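PDB 7C6O: cobalamin biosynthesis protein CobN from Mycobacterium tuberculosis, which is the large, catalytic subunit of cobaltochelatase, which probably inserts cobalt into the corrin ring during cobalamin biosynthesis. Local coordinates for residues Leu736-Leu742 against Thr756-Ala760; Ile720-Leu726 against Pro828-Val833. All blocks are in the same frame, centred on the assembly; numbering follows the deposited sequence. Where two conformers were deposited one is given.

Contact 1: Leu736-Leu742 against Thr756-Ala760; sequences LRQALGL and TEAKA
The guanidinium of R737 meets the carboxylate of E757 in a salt bridge, NH1 to OE1 at 2.8 Å, where the one-turn helix 736-739 and the residues that end it pack against helix 750-769. The short helix has few strong backbone bonds and closes in a Schellman motif at G741. OE1 receives the donor on its anti side and out of the carboxylate plane, and the N-H points at it with a bend (136°); the two flat groups stand nearly perpendicular, 88° apart. R737 bends at chi3 (-52°), which carries its end round to E757. D694 also pairs with NH1 and E744 with NE, so acidic groups hold the guanidinium at several points and would partly offset the nearby charge of R722. A glycerol, probably from the crystallisation liquor, lies close to the same side chain.

Beyond this polar edge the contact is apolar. T756 turns its methyl CG2 into the short helix, 3.7 Å from L740 CB and nearly as close to R737 CB. CG2 lies anti to the backbone N, with OG1 beside that N, where it bonds to T752 O one turn earlier. The side chains of L742 and T756 run antiparallel alongside one another, with L742 CG 3.7 Å from T756 OG1. One turn further along the helix, A760 offers its CB to two leucines, L736 CD1 at 3.6 Å and L740 CD1 at 4.0 Å. At the Schellman end, the positive phi of G741 turns the chain so that L742 N reaches back to R737 O at 2.8 Å.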
loop_
_atom_site.group_PDB
_atom_site.type_symbol
_atom_site.label_atom_id
_atom_site.label_comp_id
_atom_site.label_asym_id
_atom_site.label_seq_id
_atom_site.Cartn_x
_atom_site.Cartn_y
_atom_site.Cartn_z
ATOM N N LEU A 736 -17.501 10.566 -21.314
ATOM C CA LEU A 736 -18.210 11.684 -21.926
ATOM C C LEU A 736 -18.020 11.692 -23.439
ATOM O O LEU A 736 -18.981 11.873 -24.196
ATOM C CB LEU A 736 -17.731 13.004 -21.324
ATOM C CG LEU A 736 -18.760 14.115 -21.089
ATOM C CD1 LEU A 736 -18.080 15.461 -21.198
ATOM C CD2 LEU A 736 -19.963 14.036 -22.024
ATOM N N ARG A 737 -16.783 11.496 -23.900
ATOM C CA ARG A 737 -16.535 11.490 -25.338
ATOM C C ARG A 737 -17.037 10.205 -25.985
ATOM O O ARG A 737 -17.357 10.200 -27.179
ATOM C CB ARG A 737 -15.044 11.700 -25.611
ATOM C CG ARG A 737 -14.487 12.947 -24.930
ATOM C CD ARG A 737 -13.105 13.333 -25.443
ATOM N NE ARG A 737 -12.157 12.222 -25.407
ATOM C CZ ARG A 737 -10.842 12.359 -25.542
ATOM N NH1 ARG A 737 -10.308 13.564 -25.708
ATOM N NH2 ARG A 737 -10.058 11.291 -25.506
ATOM N N GLN A 738 -17.119 9.114 -25.218
ATOM C CA GLN A 738 -17.780 7.909 -25.710
ATOM C C GLN A 738 -19.256 8.173 -25.983
ATOM O O GLN A 738 -19.774 7.832 -27.053
ATOM C CB GLN A 738 -17.623 6.771 -24.701
ATOM C CG GLN A 738 -16.320 6.003 -24.806
ATOM C CD GLN A 738 -16.220 4.897 -23.771
ATOM O OE1 GLN A 738 -16.934 4.906 -22.766
ATOM N NE2 GLN A 738 -15.334 3.936 -24.013
ATOM N N ALA A 739 -19.950 8.780 -25.015
ATOM C CA ALA A 739 -21.348 9.139 -25.208
ATOM C C ALA A 739 -21.530 10.136 -26.343
ATOM O O ALA A 739 -22.638 10.255 -26.878
ATOM C CB ALA A 739 -21.930 9.710 -23.914
ATOM N N LEU A 740 -20.473 10.850 -26.721
ATOM C CA LEU A 740 -20.524 11.788 -27.832
ATOM C C LEU A 740 -20.051 11.182 -29.148
ATOM O O LEU A 740 -20.026 11.889 -30.159
ATOM C CB LEU A 740 -19.689 13.034 -27.513
ATOM C CG LEU A 740 -20.246 13.973 -26.442
ATOM C CD1 LEU A 740 -19.325 15.166 -26.247
ATOM C CD2 LEU A 740 -21.651 14.428 -26.809
ATOM N N GLY A 741 -19.667 9.904 -29.162
ATOM C CA GLY A 741 -19.339 9.252 -30.417
ATOM C C GLY A 741 -18.006 8.533 -30.495
ATOM O O GLY A 741 -17.839 7.642 -31.334
ATOM N N LEU A 742 -17.049 8.898 -29.645
ATOM C CA LEU A 742 -15.718 8.309 -29.732
ATOM C C LEU A 742 -15.705 6.889 -29.174
ATOM O O LEU A 742 -16.464 6.542 -28.267
ATOM C CB LEU A 742 -14.697 9.163 -28.978
ATOM C CG LEU A 742 -14.174 10.429 -29.657
ATOM C CD1 LEU A 742 -13.046 11.039 -28.828
ATOM C CD2 LEU A 742 -13.701 10.133 -31.072
ATOM N N THR A 756 -14.540 16.099 -30.823
ATOM C CA THR A 756 -15.329 15.583 -29.710
ATOM C C THR A 756 -14.866 16.176 -28.384
ATOM O O THR A 756 -15.685 16.455 -27.502
ATOM C CB THR A 756 -15.256 14.058 -29.677
ATOM O OG1 THR A 756 -15.567 13.539 -30.975
ATOM C CG2 THR A 756 -16.252 13.502 -28.674
ATOM N N GLU A 757 -13.555 16.380 -28.227
ATOM C CA GLU A 757 -13.052 17.030 -27.020
ATOM C C GLU A 757 -13.591 18.449 -26.899
ATOM O O GLU A 757 -13.972 18.884 -25.805
ATOM C CB GLU A 757 -11.522 17.029 -27.018
ATOM C CG GLU A 757 -10.888 17.804 -25.867
ATOM C CD GLU A 757 -11.036 17.111 -24.520
ATOM O OE1 GLU A 757 -11.345 15.899 -24.490
ATOM O OE2 GLU A 757 -10.838 17.785 -23.484
ATOM N N ALA A 758 -13.636 19.187 -28.013
ATOM C CA ALA A 758 -14.203 20.530 -27.982
ATOM C C ALA A 758 -15.682 20.494 -27.613
ATOM O O ALA A 758 -16.160 21.344 -26.854
ATOM C CB ALA A 758 -14.001 21.221 -29.330
ATOM N N LYS A 759 -16.422 19.515 -28.142
ATOM C CA LYS A 759 -17.828 19.374 -27.777
ATOM C C LYS A 759 -17.978 19.020 -26.303
ATOM O O LYS A 759 -18.836 19.577 -25.607
ATOM C CB LYS A 759 -18.499 18.311 -28.649
ATOM C CG LYS A 759 -18.621 18.685 -30.116
ATOM C CD LYS A 759 -19.226 17.546 -30.922
ATOM C CE LYS A 759 -19.457 17.955 -32.367
ATOM N NZ LYS A 759 -18.202 18.424 -33.015
ATOM N N ALA A 760 -17.152 18.093 -25.812
ATOM C CA ALA A 760 -17.207 17.720 -24.403
ATOM C C ALA A 760 -16.869 18.903 -23.506
ATOM O O ALA A 760 -17.543 19.140 -22.497
ATOM C CB ALA A 760 -16.259 16.552 -24.132
#

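Contact 2: Ile720-Leu726 against Pro828-Val833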
loop_
_atom_site.group_PDB
_atom_site.type_symbol
_atom_site.label_atom_id
_atom_site.label_comp_id
_atom_site.label_asym_id
_atom_site.label_seq_id
_atom_site.Cartn_x
_atom_site.Cartn_y
_atom_site.Cartn_z
ATOM N N ILE A 720 -11.787 13.476 -15.471
ATOM C CA ILE A 720 -12.463 12.411 -14.735
ATOM C C ILE A 720 -13.538 11.763 -15.600
ATOM O O ILE A 720 -13.676 10.533 -15.629
ATOM C CB ILE A 720 -13.044 12.963 -13.420
ATOM C CG1 ILE A 720 -11.910 13.318 -12.450
ATOM C CG2 ILE A 720 -14.010 11.967 -12.793
ATOM C CD1 ILE A 720 -12.358 14.109 -11.242
ATOM N N LEU A 721 -14.302 12.576 -16.331
ATOM C CA LEU A 721 -15.416 12.075 -17.126
ATOM C C LEU A 721 -14.982 11.354 -18.394
ATOM O O LEU A 721 -15.822 10.709 -19.031
ATOM C CB LEU A 721 -16.351 13.225 -17.506
ATOM C CG LEU A 721 -17.107 13.905 -16.366
ATOM C CD1 LEU A 721 -17.975 15.032 -16.910
ATOM C CD2 LEU A 721 -17.944 12.886 -15.607
ATOM N N ARG A 722 -13.709 11.454 -18.788
ATOM C CA ARG A 722 -13.283 10.808 -20.025
ATOM C C ARG A 722 -13.331 9.290 -19.912
ATOM O O ARG A 722 -13.560 8.599 -20.912
ATOM C CB ARG A 722 -11.876 11.266 -20.408
ATOM C CG ARG A 722 -11.471 10.857 -21.816
ATOM C CD ARG A 722 -10.003 11.129 -22.092
ATOM N NE ARG A 722 -9.701 12.553 -22.203
ATOM C CZ ARG A 722 -8.493 13.032 -22.481
ATOM N NH1 ARG A 722 -7.477 12.198 -22.676
ATOM N NH2 ARG A 722 -8.296 14.341 -22.565
ATOM N N ALA A 723 -13.134 8.755 -18.714
ATOM C CA ALA A 723 -13.082 7.314 -18.533
ATOM C C ALA A 723 -14.478 6.726 -18.389
ATOM O O ALA A 723 -15.417 7.394 -17.944
ATOM C CB ALA A 723 -12.254 6.959 -17.298
ATOM N N ARG A 724 -14.613 5.464 -18.788
ATOM C CA ARG A 724 -15.817 4.718 -18.456
ATOM C C ARG A 724 -15.862 4.506 -16.946
ATOM O O ARG A 724 -14.854 4.150 -16.324
ATOM C CB ARG A 724 -15.854 3.390 -19.220
ATOM C CG ARG A 724 -15.622 2.130 -18.394
ATOM C CD ARG A 724 -14.148 1.754 -18.320
ATOM N NE ARG A 724 -13.918 0.678 -17.357
ATOM C CZ ARG A 724 -13.372 0.851 -16.157
ATOM N NH1 ARG A 724 -12.980 2.058 -15.771
ATOM N NH2 ARG A 724 -13.211 -0.185 -15.346
ATOM N N GLN A 725 -17.021 4.756 -16.350
ATOM C CA GLN A 725 -17.130 4.773 -14.899
ATOM C C GLN A 725 -17.442 3.388 -14.350
ATOM O O GLN A 725 -18.415 2.750 -14.767
ATOM C CB GLN A 725 -18.206 5.766 -14.454
ATOM C CG GLN A 725 -17.971 7.196 -14.922
ATOM C CD GLN A 725 -16.681 7.791 -14.384
ATOM O OE1 GLN A 725 -16.144 7.339 -13.367
ATOM N NE2 GLN A 725 -16.175 8.811 -15.067
ATOM N N LEU A 726 -16.606 2.927 -13.425
ATOM C CA LEU A 726 -16.954 1.822 -12.540
ATOM C C LEU A 726 -17.527 2.441 -11.272
ATOM O O LEU A 726 -16.791 3.020 -10.467
ATOM C CB LEU A 726 -15.738 0.950 -12.235
ATOM C CG LEU A 726 -15.980 -0.257 -11.326
ATOM C CD1 LEU A 726 -16.937 -1.249 -11.977
ATOM C CD2 LEU A 726 -14.667 -0.933 -10.976
ATOM N N PRO A 828 -8.932 8.727 -9.414
ATOM C CA PRO A 828 -10.224 9.182 -9.947
ATOM C C PRO A 828 -10.207 9.432 -11.446
ATOM O O PRO A 828 -11.248 9.785 -12.011
ATOM C CB PRO A 828 -10.480 10.481 -9.169
ATOM C CG PRO A 828 -9.108 10.994 -8.860
ATOM C CD PRO A 828 -8.248 9.773 -8.632
ATOM N N LEU A 829 -9.057 9.272 -12.099
ATOM C CA LEU A 829 -8.945 9.365 -13.549
ATOM C C LEU A 829 -9.127 8.018 -14.237
ATOM O O LEU A 829 -9.150 7.966 -15.471
ATOM C CB LEU A 829 -7.586 9.955 -13.938
ATOM C CG LEU A 829 -7.215 11.309 -13.332
ATOM C CD1 LEU A 829 -5.821 11.728 -13.783
ATOM C CD2 LEU A 829 -8.243 12.367 -13.709
ATOM N N ARG A 830 -9.254 6.933 -13.475
ATOM C CA ARG A 830 -9.428 5.597 -14.027
ATOM C C ARG A 830 -10.844 5.073 -13.789
ATOM O O ARG A 830 -11.048 3.873 -13.590
ATOM C CB ARG A 830 -8.390 4.642 -13.439
ATOM C CG ARG A 830 -8.020 3.459 -14.330
ATOM C CD ARG A 830 -6.978 2.587 -13.639
ATOM N NE ARG A 830 -6.394 1.572 -14.513
ATOM C CZ ARG A 830 -6.721 0.282 -14.493
ATOM N NH1 ARG A 830 -7.644 -0.160 -13.648
ATOM N NH2 ARG A 830 -6.127 -0.568 -15.320
ATOM N N GLY A 831 -11.829 5.969 -13.802
ATOM C CA GLY A 831 -13.213 5.563 -13.645
ATOM C C GLY A 831 -13.584 5.123 -12.248
ATOM O O GLY A 831 -14.483 4.292 -12.086
ATOM N N LEU A 832 -12.918 5.661 -11.230
ATOM C CA LEU A 832 -13.117 5.253 -9.840
ATOM C C LEU A 832 -13.472 6.490 -9.015
ATOM O O LEU A 832 -12.676 6.958 -8.194
ATOM C CB LEU A 832 -11.854 4.552 -9.296
ATOM C CG LEU A 832 -11.318 3.381 -10.121
ATOM C CD1 LEU A 832 -9.956 2.933 -9.604
ATOM C CD2 LEU A 832 -12.297 2.218 -10.110
ATOM N N VAL A 833 -14.681 7.015 -9.229
ATOM C CA VAL A 833 -15.060 8.271 -8.590
ATOM C C VAL A 833 -15.217 8.106 -7.078
ATOM O O VAL A 833 -15.028 9.068 -6.324
ATOM C CB VAL A 833 -16.335 8.826 -9.261
ATOM C CG1 VAL A 833 -16.991 9.916 -8.418
ATOM C CG2 VAL A 833 -15.998 9.380 -10.640
HETATM O O HOH W 1 -12.167 8.762 -14.150
HETATM O O HOH W 2 -16.732 6.044 -11.056
#
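This is a largely buried contact between two irregular pieces of chain, held by backbone atoms and bridging waters: the C-terminal end of helix 710-722 with the extended residues after it lies against a tight turn in the long loop between helices 807-815 and 853-874. G831 is central to it. Its positive phi (72°) lets the turn come up against 724-726, where L726 N donates to G831 O at 2.9 Å, in the carbonyl plane and on a lone pair. On the same glycine, CA makes a CH...O contact with R724 O at 3.4 Å, and that buried carbonyl has no conventional hydrogen-bond donor in the model. In one of its two conformers, R724 may add a weak bond from NH1 to R830 O, which lies in the guanidinium plane.

The Q725 side chain folds back toward the helix, bent at chi2 (-62°). Its NE2 donates to I720 O at 3.1 Å from above the carbonyl plane, while OE1 faces the opposite segment, 3.4 Å from V833 CG2. A water accepts from V833 N and lies 2.7 Å from Q725 OE1, and a second gives its protons to I720 O and P828 O and accepts from G831 N, tying the end of the helix to the turn.

Apolar groups fill the flanks. I720 sets CG1 against L829 CD2 and CG2 against V833 CG2, crossing both side chains at about a right angle. L726 and L832 lie alongside each other, pointing the same way, with their CD2 atoms 4.0 Å apart. A723 CB presses on the turn itself, 3.7 Å from G831 N.

In the fold
Contact 1 is nested within the chain loop that contact 2 closes, their centres about 14 Å apart. Both are mostly buried, but contact 1 reaches the surface at K759, whereas no touching residue of contact 2 is exposed. Helix 710-722 supplies one side of contact 2 and also packs on contact 1, and helix 784-801 touches side chains of both. L736 N lies 2.8 Å from L721 O, probably a hydrogen bond between the two sites. Charge is concentrated where they adjoin, with R722 beside R737 and making a long, weak pair with E757. Contact 1 is helix packing with a charged edge, whereas contact 2 joins irregular backbones and relies on carbonyls, amides and ordered water.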